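Local coordinates for protein EccC5 (Mycobacterium xenopi RIVM700367, PDB 7B9F) that probably serves as the FtsK/SpoIIIE-type motor ATPase component of the mycobacterial ESX-5 (type VII) secretion machinery in the inner membrane, at residues A127-F132 and Y207-M212; L158-V163 and S214-P219; M169-V174 and R379-W384. All blocks are in the same frame, centred on the assembly; numbering follows the deposited sequence.

Contact 1 (A127-F132 and Y207-M212)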
loop_
_atom_site.group_PDB
_atom_site.type_symbol
_atom_site.label_atom_id
_atom_site.label_comp_id
_atom_site.label_asym_id
_atom_site.label_seq_id
_atom_site.Cartn_x
_atom_site.Cartn_y
_atom_site.Cartn_z
ATOM N N ALA C 127 -17.503 21.975 -6.622
ATOM C CA ALA C 127 -16.996 22.712 -5.475
ATOM C C ALA C 127 -18.056 23.642 -4.925
ATOM O O ALA C 127 -18.184 23.786 -3.707
ATOM C CB ALA C 127 -15.744 23.493 -5.857
ATOM N N ASN C 128 -18.858 24.243 -5.807
ATOM C CA ASN C 128 -19.915 25.130 -5.341
ATOM C C ASN C 128 -20.949 24.375 -4.514
ATOM O O ASN C 128 -21.232 24.747 -3.371
ATOM C CB ASN C 128 -20.582 25.816 -6.521
ATOM C CG ASN C 128 -21.716 26.692 -6.094
ATOM O OD1 ASN C 128 -21.512 27.700 -5.434
ATOM N ND2 ASN C 128 -22.928 26.313 -6.460
ATOM N N TYR C 129 -21.488 23.283 -5.055
ATOM C CA TYR C 129 -22.521 22.548 -4.324
ATOM C C TYR C 129 -22.000 21.974 -3.017
ATOM O O TYR C 129 -22.671 22.069 -1.984
ATOM C CB TYR C 129 -23.109 21.436 -5.182
ATOM C CG TYR C 129 -24.111 21.928 -6.177
ATOM C CD1 TYR C 129 -24.661 23.187 -6.054
ATOM C CD2 TYR C 129 -24.525 21.133 -7.222
ATOM C CE1 TYR C 129 -25.575 23.646 -6.949
ATOM C CE2 TYR C 129 -25.446 21.585 -8.125
ATOM C CZ TYR C 129 -25.968 22.842 -7.984
ATOM O OH TYR C 129 -26.892 23.308 -8.882
ATOM N N ARG C 130 -20.800 21.402 -3.021
ATOM C CA ARG C 130 -20.341 20.803 -1.777
ATOM C C ARG C 130 -19.830 21.843 -0.797
ATOM O O ARG C 130 -19.678 21.535 0.386
ATOM C CB ARG C 130 -19.291 19.744 -2.046
ATOM C CG ARG C 130 -19.910 18.588 -2.752
ATOM C CD ARG C 130 -19.022 17.391 -2.813
ATOM N NE ARG C 130 -19.848 16.228 -3.049
ATOM C CZ ARG C 130 -20.040 15.711 -4.250
ATOM N NH1 ARG C 130 -19.431 16.237 -5.297
ATOM N NH2 ARG C 130 -20.825 14.664 -4.408
ATOM N N TRP C 131 -19.567 23.065 -1.251
ATOM C CA TRP C 131 -19.508 24.175 -0.316
ATOM C C TRP C 131 -20.859 24.385 0.331
ATOM O O TRP C 131 -20.965 24.526 1.551
ATOM C CB TRP C 131 -19.060 25.442 -1.035
ATOM C CG TRP C 131 -18.992 26.648 -0.167
ATOM C CD1 TRP C 131 -19.987 27.543 0.069
ATOM C CD2 TRP C 131 -17.868 27.093 0.589
ATOM N NE1 TRP C 131 -19.552 28.521 0.921
ATOM C CE2 TRP C 131 -18.251 28.265 1.254
ATOM C CE3 TRP C 131 -16.572 26.612 0.764
ATOM C CZ2 TRP C 131 -17.391 28.960 2.084
ATOM C CZ3 TRP C 131 -15.721 27.302 1.584
ATOM C CH2 TRP C 131 -16.131 28.464 2.233
ATOM N N PHE C 132 -21.910 24.394 -0.473
ATOM C CA PHE C 132 -23.188 24.826 0.062
ATOM C C PHE C 132 -23.944 23.688 0.734
ATOM O O PHE C 132 -24.833 23.942 1.550
ATOM C CB PHE C 132 -24.004 25.456 -1.057
ATOM C CG PHE C 132 -23.606 26.870 -1.356
ATOM C CD1 PHE C 132 -22.562 27.143 -2.200
ATOM C CD2 PHE C 132 -24.236 27.913 -0.770
ATOM C CE1 PHE C 132 -22.183 28.435 -2.466
ATOM C CE2 PHE C 132 -23.861 29.209 -1.031
ATOM C CZ PHE C 132 -22.837 29.465 -1.880
ATOM N N TYR C 207 -21.951 13.518 -12.654
ATOM C CA TYR C 207 -22.262 12.368 -11.829
ATOM C C TYR C 207 -21.768 12.610 -10.412
ATOM O O TYR C 207 -20.731 13.247 -10.211
ATOM C CB TYR C 207 -21.616 11.112 -12.392
ATOM C CG TYR C 207 -22.391 10.525 -13.533
ATOM C CD1 TYR C 207 -23.306 9.520 -13.334
ATOM C CD2 TYR C 207 -22.135 10.922 -14.830
ATOM C CE1 TYR C 207 -24.000 8.977 -14.384
ATOM C CE2 TYR C 207 -22.809 10.374 -15.885
ATOM C CZ TYR C 207 -23.743 9.403 -15.656
ATOM O OH TYR C 207 -24.424 8.853 -16.711
ATOM N N ASN C 208 -22.523 12.101 -9.438
ATOM C CA ASN C 208 -22.201 12.163 -8.011
ATOM C C ASN C 208 -22.084 13.615 -7.548
ATOM O O ASN C 208 -21.053 14.061 -7.050
ATOM C CB ASN C 208 -20.928 11.364 -7.704
ATOM C CG ASN C 208 -20.704 11.140 -6.219
ATOM O OD1 ASN C 208 -21.272 11.812 -5.369
ATOM N ND2 ASN C 208 -19.869 10.168 -5.906
ATOM N N LEU C 209 -23.144 14.346 -7.750
ATOM C CA LEU C 209 -23.303 15.643 -7.135
ATOM C C LEU C 209 -24.478 15.615 -6.172
ATOM O O LEU C 209 -25.366 14.771 -6.317
ATOM C CB LEU C 209 -23.524 16.738 -8.180
ATOM C CG LEU C 209 -22.303 17.097 -9.002
ATOM C CD1 LEU C 209 -22.603 18.348 -9.750
ATOM C CD2 LEU C 209 -21.127 17.309 -8.103
ATOM N N PRO C 210 -24.491 16.479 -5.157
ATOM C CA PRO C 210 -25.601 16.479 -4.204
ATOM C C PRO C 210 -26.933 16.767 -4.865
ATOM O O PRO C 210 -27.058 17.676 -5.681
ATOM C CB PRO C 210 -25.220 17.594 -3.233
ATOM C CG PRO C 210 -23.776 17.633 -3.294
ATOM C CD PRO C 210 -23.413 17.368 -4.705
ATOM N N LYS C 211 -27.932 15.980 -4.496
ATOM C CA LYS C 211 -29.294 16.194 -4.941
ATOM C C LYS C 211 -30.064 16.807 -3.796
ATOM O O LYS C 211 -29.919 16.395 -2.647
ATOM C CB LYS C 211 -29.952 14.900 -5.382
ATOM C CG LYS C 211 -29.261 14.287 -6.551
ATOM C CD LYS C 211 -29.363 15.190 -7.748
ATOM C CE LYS C 211 -30.765 15.229 -8.285
ATOM N NZ LYS C 211 -30.844 16.059 -9.509
ATOM N N MET C 212 -30.864 17.805 -4.105
ATOM C CA MET C 212 -31.464 18.624 -3.082
ATOM C C MET C 212 -32.976 18.620 -3.223
ATOM O O MET C 212 -33.525 18.261 -4.262
ATOM C CB MET C 212 -30.925 20.042 -3.160
ATOM C CG MET C 212 -29.564 20.225 -2.557
ATOM S SD MET C 212 -28.264 19.977 -3.763
ATOM C CE MET C 212 -28.635 21.306 -4.897
#

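Contact 2 (L158-V163 and S214-P219)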
loop_
_atom_site.group_PDB
_atom_site.type_symbol
_atom_site.label_atom_id
_atom_site.label_comp_id
_atom_site.label_asym_id
_atom_site.label_seq_id
_atom_site.Cartn_x
_atom_site.Cartn_y
_atom_site.Cartn_z
ATOM N N LEU C 158 -31.407 31.658 -2.970
ATOM C CA LEU C 158 -30.998 30.590 -3.871
ATOM C C LEU C 158 -30.723 29.287 -3.140
ATOM O O LEU C 158 -30.814 28.218 -3.751
ATOM C CB LEU C 158 -29.764 31.013 -4.668
ATOM C CG LEU C 158 -29.941 31.804 -5.968
ATOM C CD1 LEU C 158 -30.528 30.881 -7.013
ATOM C CD2 LEU C 158 -30.797 33.048 -5.835
ATOM N N ASN C 159 -30.404 29.340 -1.850
ATOM C CA ASN C 159 -30.293 28.127 -1.061
ATOM C C ASN C 159 -30.954 28.184 0.305
ATOM O O ASN C 159 -30.651 27.320 1.129
ATOM C CB ASN C 159 -28.830 27.726 -0.861
ATOM C CG ASN C 159 -28.232 27.091 -2.073
ATOM O OD1 ASN C 159 -28.563 25.966 -2.427
ATOM N ND2 ASN C 159 -27.307 27.794 -2.702
ATOM N N PHE C 160 -31.788 29.186 0.597
ATOM C CA PHE C 160 -32.419 29.242 1.914
ATOM C C PHE C 160 -33.326 28.061 2.189
ATOM O O PHE C 160 -33.320 27.525 3.297
ATOM C CB PHE C 160 -33.234 30.513 2.094
ATOM C CG PHE C 160 -33.914 30.584 3.426
ATOM C CD1 PHE C 160 -33.204 30.885 4.560
ATOM C CD2 PHE C 160 -35.266 30.328 3.543
ATOM C CE1 PHE C 160 -33.829 30.935 5.781
ATOM C CE2 PHE C 160 -35.887 30.373 4.760
ATOM C CZ PHE C 160 -35.168 30.678 5.878
ATOM N N GLY C 161 -34.138 27.661 1.235
ATOM C CA GLY C 161 -35.091 26.641 1.597
ATOM C C GLY C 161 -34.638 25.237 1.372
ATOM O O GLY C 161 -35.284 24.307 1.851
ATOM N N VAL C 162 -33.520 25.045 0.693
ATOM C CA VAL C 162 -33.241 23.788 0.025
ATOM C C VAL C 162 -32.216 23.014 0.837
ATOM O O VAL C 162 -31.314 23.601 1.441
ATOM C CB VAL C 162 -32.773 24.047 -1.418
ATOM C CG1 VAL C 162 -31.436 24.719 -1.469
ATOM C CG2 VAL C 162 -32.797 22.810 -2.197
ATOM N N VAL C 163 -32.421 21.701 0.942
ATOM C CA VAL C 163 -31.575 20.848 1.766
ATOM C C VAL C 163 -31.146 19.623 0.977
ATOM O O VAL C 163 -31.835 19.172 0.060
ATOM C CB VAL C 163 -32.266 20.424 3.077
ATOM C CG1 VAL C 163 -32.806 21.625 3.785
ATOM C CG2 VAL C 163 -33.387 19.463 2.805
ATOM N N SER C 214 -36.280 21.190 -2.187
ATOM C CA SER C 214 -36.626 22.527 -1.728
ATOM C C SER C 214 -37.852 22.464 -0.838
ATOM O O SER C 214 -38.893 21.943 -1.244
ATOM C CB SER C 214 -36.890 23.460 -2.898
ATOM O OG SER C 214 -37.383 24.693 -2.419
ATOM N N LEU C 215 -37.732 23.002 0.368
ATOM C CA LEU C 215 -38.854 22.997 1.289
ATOM C C LEU C 215 -39.917 24.008 0.911
ATOM O O LEU C 215 -41.050 23.900 1.385
ATOM C CB LEU C 215 -38.364 23.277 2.702
ATOM C CG LEU C 215 -37.420 22.242 3.298
ATOM C CD1 LEU C 215 -37.380 22.412 4.784
ATOM C CD2 LEU C 215 -37.858 20.839 2.947
ATOM N N LEU C 216 -39.587 24.986 0.083
ATOM C CA LEU C 216 -40.507 26.074 -0.199
ATOM C C LEU C 216 -41.391 25.831 -1.411
ATOM O O LEU C 216 -42.253 26.663 -1.695
ATOM C CB LEU C 216 -39.731 27.373 -0.401
ATOM C CG LEU C 216 -38.836 27.813 0.748
ATOM C CD1 LEU C 216 -38.116 29.081 0.376
ATOM C CD2 LEU C 216 -39.666 28.022 1.988
ATOM N N VAL C 217 -41.218 24.727 -2.128
ATOM C CA VAL C 217 -41.965 24.503 -3.360
ATOM C C VAL C 217 -43.061 23.468 -3.221
ATOM O O VAL C 217 -43.885 23.345 -4.139
ATOM C CB VAL C 217 -41.031 24.112 -4.521
ATOM C CG1 VAL C 217 -39.960 25.154 -4.697
ATOM C CG2 VAL C 217 -40.420 22.770 -4.249
ATOM N N GLU C 218 -43.109 22.717 -2.129
ATOM C CA GLU C 218 -44.128 21.691 -2.023
ATOM C C GLU C 218 -44.794 21.726 -0.659
ATOM O O GLU C 218 -44.150 22.064 0.333
ATOM C CB GLU C 218 -43.536 20.299 -2.260
ATOM C CG GLU C 218 -43.129 20.024 -3.688
ATOM C CD GLU C 218 -44.299 19.970 -4.654
ATOM O OE1 GLU C 218 -45.460 19.796 -4.221
ATOM O OE2 GLU C 218 -44.051 20.097 -5.868
ATOM N N PRO C 219 -46.084 21.405 -0.584
ATOM C CA PRO C 219 -46.734 21.323 0.729
ATOM C C PRO C 219 -46.179 20.238 1.615
ATOM O O PRO C 219 -46.160 20.406 2.838
ATOM C CB PRO C 219 -48.203 21.070 0.375
ATOM C CG PRO C 219 -48.337 21.420 -1.040
ATOM C CD PRO C 219 -47.032 21.161 -1.676
#

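Contact 3 (M169-V174 and R379-W384)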
loop_
_atom_site.group_PDB
_atom_site.type_symbol
_atom_site.label_atom_id
_atom_site.label_comp_id
_atom_site.label_asym_id
_atom_site.label_seq_id
_atom_site.Cartn_x
_atom_site.Cartn_y
_atom_site.Cartn_z
ATOM N N MET C 169 -27.295 12.548 -10.268
ATOM C CA MET C 169 -26.971 13.249 -11.499
ATOM C C MET C 169 -27.571 14.643 -11.510
ATOM O O MET C 169 -28.593 14.900 -10.875
ATOM C CB MET C 169 -27.512 12.496 -12.704
ATOM C CG MET C 169 -26.875 11.182 -12.946
ATOM S SD MET C 169 -27.539 10.400 -14.417
ATOM C CE MET C 169 -29.141 9.894 -13.813
ATOM N N THR C 170 -26.946 15.534 -12.272
ATOM C CA THR C 170 -27.555 16.820 -12.578
ATOM C C THR C 170 -26.963 17.337 -13.877
ATOM O O THR C 170 -25.867 16.939 -14.273
ATOM C CB THR C 170 -27.355 17.836 -11.452
ATOM O OG1 THR C 170 -28.111 19.016 -11.739
ATOM C CG2 THR C 170 -25.911 18.202 -11.312
ATOM N N ARG C 171 -27.708 18.199 -14.548
ATOM C CA ARG C 171 -27.179 18.705 -15.803
ATOM C C ARG C 171 -26.141 19.790 -15.527
ATOM O O ARG C 171 -26.272 20.542 -14.561
ATOM C CB ARG C 171 -28.303 19.243 -16.689
ATOM C CG ARG C 171 -29.013 20.459 -16.166
ATOM C CD ARG C 171 -29.981 20.999 -17.192
ATOM N NE ARG C 171 -30.835 22.041 -16.635
ATOM C CZ ARG C 171 -30.468 23.309 -16.493
ATOM N NH1 ARG C 171 -29.263 23.706 -16.870
ATOM N NH2 ARG C 171 -31.315 24.186 -15.975
ATOM N N PRO C 172 -25.092 19.872 -16.327
ATOM C CA PRO C 172 -23.999 20.797 -16.040
ATOM C C PRO C 172 -24.378 22.225 -16.398
ATOM O O PRO C 172 -25.477 22.510 -16.856
ATOM C CB PRO C 172 -22.877 20.283 -16.935
ATOM C CG PRO C 172 -23.582 19.757 -18.092
ATOM C CD PRO C 172 -24.823 19.109 -17.551
ATOM N N GLU C 173 -23.431 23.129 -16.170
ATOM C CA GLU C 173 -23.631 24.524 -16.513
ATOM C C GLU C 173 -23.311 24.824 -17.967
ATOM O O GLU C 173 -23.761 25.852 -18.478
ATOM C CB GLU C 173 -22.774 25.407 -15.611
ATOM C CG GLU C 173 -23.238 25.504 -14.160
ATOM C CD GLU C 173 -24.443 26.411 -13.931
ATOM O OE1 GLU C 173 -24.452 27.104 -12.893
ATOM O OE2 GLU C 173 -25.383 26.444 -14.754
ATOM N N VAL C 174 -22.560 23.966 -18.641
ATOM C CA VAL C 174 -22.344 24.124 -20.071
ATOM C C VAL C 174 -23.577 23.626 -20.808
ATOM O O VAL C 174 -24.145 22.582 -20.470
ATOM C CB VAL C 174 -21.070 23.394 -20.525
ATOM C CG1 VAL C 174 -19.861 24.063 -19.934
ATOM C CG2 VAL C 174 -21.084 21.948 -20.102
ATOM N N ARG C 379 -36.994 17.141 -11.652
ATOM C CA ARG C 379 -37.289 18.549 -11.464
ATOM C C ARG C 379 -36.208 19.381 -12.125
ATOM O O ARG C 379 -35.084 18.918 -12.325
ATOM C CB ARG C 379 -37.380 18.905 -9.988
ATOM C CG ARG C 379 -38.595 18.338 -9.307
ATOM C CD ARG C 379 -38.632 18.709 -7.849
ATOM N NE ARG C 379 -39.913 18.358 -7.263
ATOM C CZ ARG C 379 -40.925 19.205 -7.154
ATOM N NH1 ARG C 379 -40.795 20.445 -7.587
ATOM N NH2 ARG C 379 -42.064 18.813 -6.617
ATOM N N ASP C 380 -36.563 20.607 -12.482
ATOM C CA ASP C 380 -35.592 21.515 -13.069
ATOM C C ASP C 380 -34.546 21.893 -12.034
ATOM O O ASP C 380 -34.850 22.051 -10.851
ATOM C CB ASP C 380 -36.285 22.764 -13.594
ATOM C CG ASP C 380 -35.308 23.817 -14.060
ATOM O OD1 ASP C 380 -34.254 23.452 -14.622
ATOM O OD2 ASP C 380 -35.585 25.014 -13.849
ATOM N N ARG C 381 -33.300 22.022 -12.486
ATOM C CA ARG C 381 -32.216 22.352 -11.574
ATOM C C ARG C 381 -32.339 23.768 -11.034
ATOM O O ARG C 381 -31.962 24.025 -9.887
ATOM C CB ARG C 381 -30.877 22.160 -12.275
ATOM C CG ARG C 381 -29.669 22.366 -11.402
ATOM C CD ARG C 381 -28.462 22.616 -12.262
ATOM N NE ARG C 381 -28.585 23.893 -12.944
ATOM C CZ ARG C 381 -27.721 24.340 -13.842
ATOM N NH1 ARG C 381 -26.669 23.609 -14.166
ATOM N NH2 ARG C 381 -27.912 25.514 -14.417
ATOM N N ASP C 382 -32.874 24.694 -11.822
ATOM C CA ASP C 382 -32.901 26.083 -11.385
ATOM C C ASP C 382 -34.206 26.480 -10.708
ATOM O O ASP C 382 -34.183 27.212 -9.716
ATOM C CB ASP C 382 -32.642 27.012 -12.568
ATOM C CG ASP C 382 -31.298 26.771 -13.207
ATOM O OD1 ASP C 382 -30.396 26.265 -12.510
ATOM O OD2 ASP C 382 -31.139 27.095 -14.401
ATOM N N THR C 383 -35.346 26.021 -11.215
ATOM C CA THR C 383 -36.635 26.509 -10.752
ATOM C C THR C 383 -37.416 25.499 -9.930
ATOM O O THR C 383 -38.511 25.825 -9.469
ATOM C CB THR C 383 -37.488 26.941 -11.941
ATOM O OG1 THR C 383 -37.806 25.790 -12.730
ATOM C CG2 THR C 383 -36.731 27.933 -12.791
ATOM N N TRP C 384 -36.906 24.281 -9.773
ATOM C CA TRP C 384 -37.527 23.191 -9.025
ATOM C C TRP C 384 -38.888 22.783 -9.570
ATOM O O TRP C 384 -39.638 22.092 -8.879
ATOM C CB TRP C 384 -37.655 23.520 -7.536
ATOM C CG TRP C 384 -36.421 24.056 -6.942
ATOM C CD1 TRP C 384 -36.173 25.343 -6.601
ATOM C CD2 TRP C 384 -35.252 23.317 -6.603
ATOM N NE1 TRP C 384 -34.916 25.458 -6.071
ATOM C CE2 TRP C 384 -34.330 24.222 -6.066
ATOM C CE3 TRP C 384 -34.895 21.976 -6.709
ATOM C CZ2 TRP C 384 -33.077 23.831 -5.634
ATOM C CZ3 TRP C 384 -33.654 21.591 -6.280
ATOM C CH2 TRP C 384 -32.758 22.514 -5.752
#

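Contact 1 (A127-F132 and Y207-M212)
Helix 97-132 ends against strand 209-214, within this chain an outermost strand of the mixed sheet, where Y129 and R130 close over N208, L209, P210 and M212. The axes of the two short segments approach to 8.2 Å and run at 55° to each other. Y129 points at the strand. Its ring carries the methyl group of M212 over the centre of one face, CE lying 4.3 Å above the plane, with the sulfur farther out above the same face in a Met-aromatic contact. At the base of the ring, Y129 CB rests 4.1 Å from P210 CD; on the ring itself CD2 meets L209 CD1 at 4.2 Å. R130 lies extended from CG to NE across the pyrrolidine of P210, whose CD lies over the guanidinium centre, 3.7 Å above its plane. At the corner before the strand, R130 NH2 donates to N208 O at 2.7 Å and a nearly straight 163°, within its own guanidinium plane but above the carbonyl plane, and NH1 adds a weak bond to the same oxygen. D126, one helical turn back, forms a salt bridge with NH1, and an acidic side chain of another protein chain one with NH2, giving the buried guanidinium two partners besides N208 O. N208 and L209 both face G168, a G1 beta bulge, and the whole is helix-on-sheet packing at this chain's edge strand.

Contact 2 (L158-V163 and S214-P219)
V162 and S214 face each other as an antiparallel, non-hydrogen-bonded pair with CA atoms 4.0 Å apart, and one step outward L215 N donates to G161 O at 3.1 Å and 162°. This is where strands 162-170 and 209-214 meet at the start of one and the end of the other; the ladder continues inward through backbone bonds between V163 and V213. The side chains of V162 and S214 lie on the same face of the sheet. V162 CG2, anti to its own backbone nitrogen, reaches over the partner strand to within 3.8 Å of S214 N and 4.2 Å of S214 CB, and W384 packs on V162. Beyond the pair the second segment leaves the sheet. L215 folds its branch beside the G161 carbonyl, with CG 3.3 Å from G161 O, while the rest of its side chain enters the interior formed by L241 of helix 227-244, V324 of strand 322-328 and F349 of strand 346-350. L216 points at the first segment: its CG sits 4.0 Å from G161 CA, close against a residue that has no side chain, and its CD1 meets the edge of the F160 ring, 4.4 Å from CD2. H245 makes an edge-to-face contact with that same ring. S214 OG accepts a weak bond from L216 N, two residues on, and S214 O is bonded by the hydroxyl of Y221. The chemistry is thus divided: between these two segments one backbone hydrogen bond, L215 N to G161 O, supplements the V162-S214 pairing, and the rest of the contact is largely apolar, L215 and L216 beside G161 and V162 against S214.

Contact 3 (M169-V174 and R379-W384)
Two arginines, R171 and R381, lie one over the other, with R171 NH1 3.3 Å from R381 NH2 and above one face of the R381 guanidinium, offset toward its rim. The planes are 41° apart, so this is a tilted overlap and not a parallel stack, and three carboxylates gather round the pair. R171, extended from CG to NE, sends one nitrogen to two of them: NH2 lies 3.3 Å from D380 OD1 and equally far from D382 OD2, both weak bonds within salt bridges. The D380 carboxylate is nearly coplanar with the guanidinium (11°), whereas that of D382 stands almost across it. R381 CG is anti to the backbone nitrogen, and a bend at chi3 (68°) folds the group back onto its neighbour D382, where NE and NH2 grip OD1 side-on at 3.0 Å and 3.2 Å. The same NH2 makes a salt bridge with E173 OE2 at 2.7 Å, though the hydrogen bond in it is weak, and NH1 adds a weak bond to R171 O. Nearer the backbone, the R381 methylene CD passes T170 OG1 at 3.7 Å. D380 is held in turn: OD2 accepts from T383 N, an Asx motif, and also from the T383 hydroxyl. Outside, Y129 of helix 97-132 packs on R381, while S121 and M125 of that helix touch E173. The three carboxylates probably balance the charge of the paired guanidinium groups, and the network ties the residues just after strand 162-170 to loop segment 379-384.

How the contacts relate
Contacts 1 and 3 are the closer pair, centres about 11 Å apart; contact 2 lies about 15 Å from each. Strands 162-170 and 209-214, neighbours in one mixed sheet, tie them together. Along the chain the segments come in the order 127-132, 158-163, 169-174, 207-212, 214-219, 379-384, so each contact crosses the others. M212 packs on V162, K211 NZ probably donates a hydrogen bond to M169 O, and an E218-R379 salt bridge joins contacts 2 and 3. Contact 1 thus joins the long helix 97-132 to the sheet, while contacts 2 and 3 secure the two ends of strand 162-170.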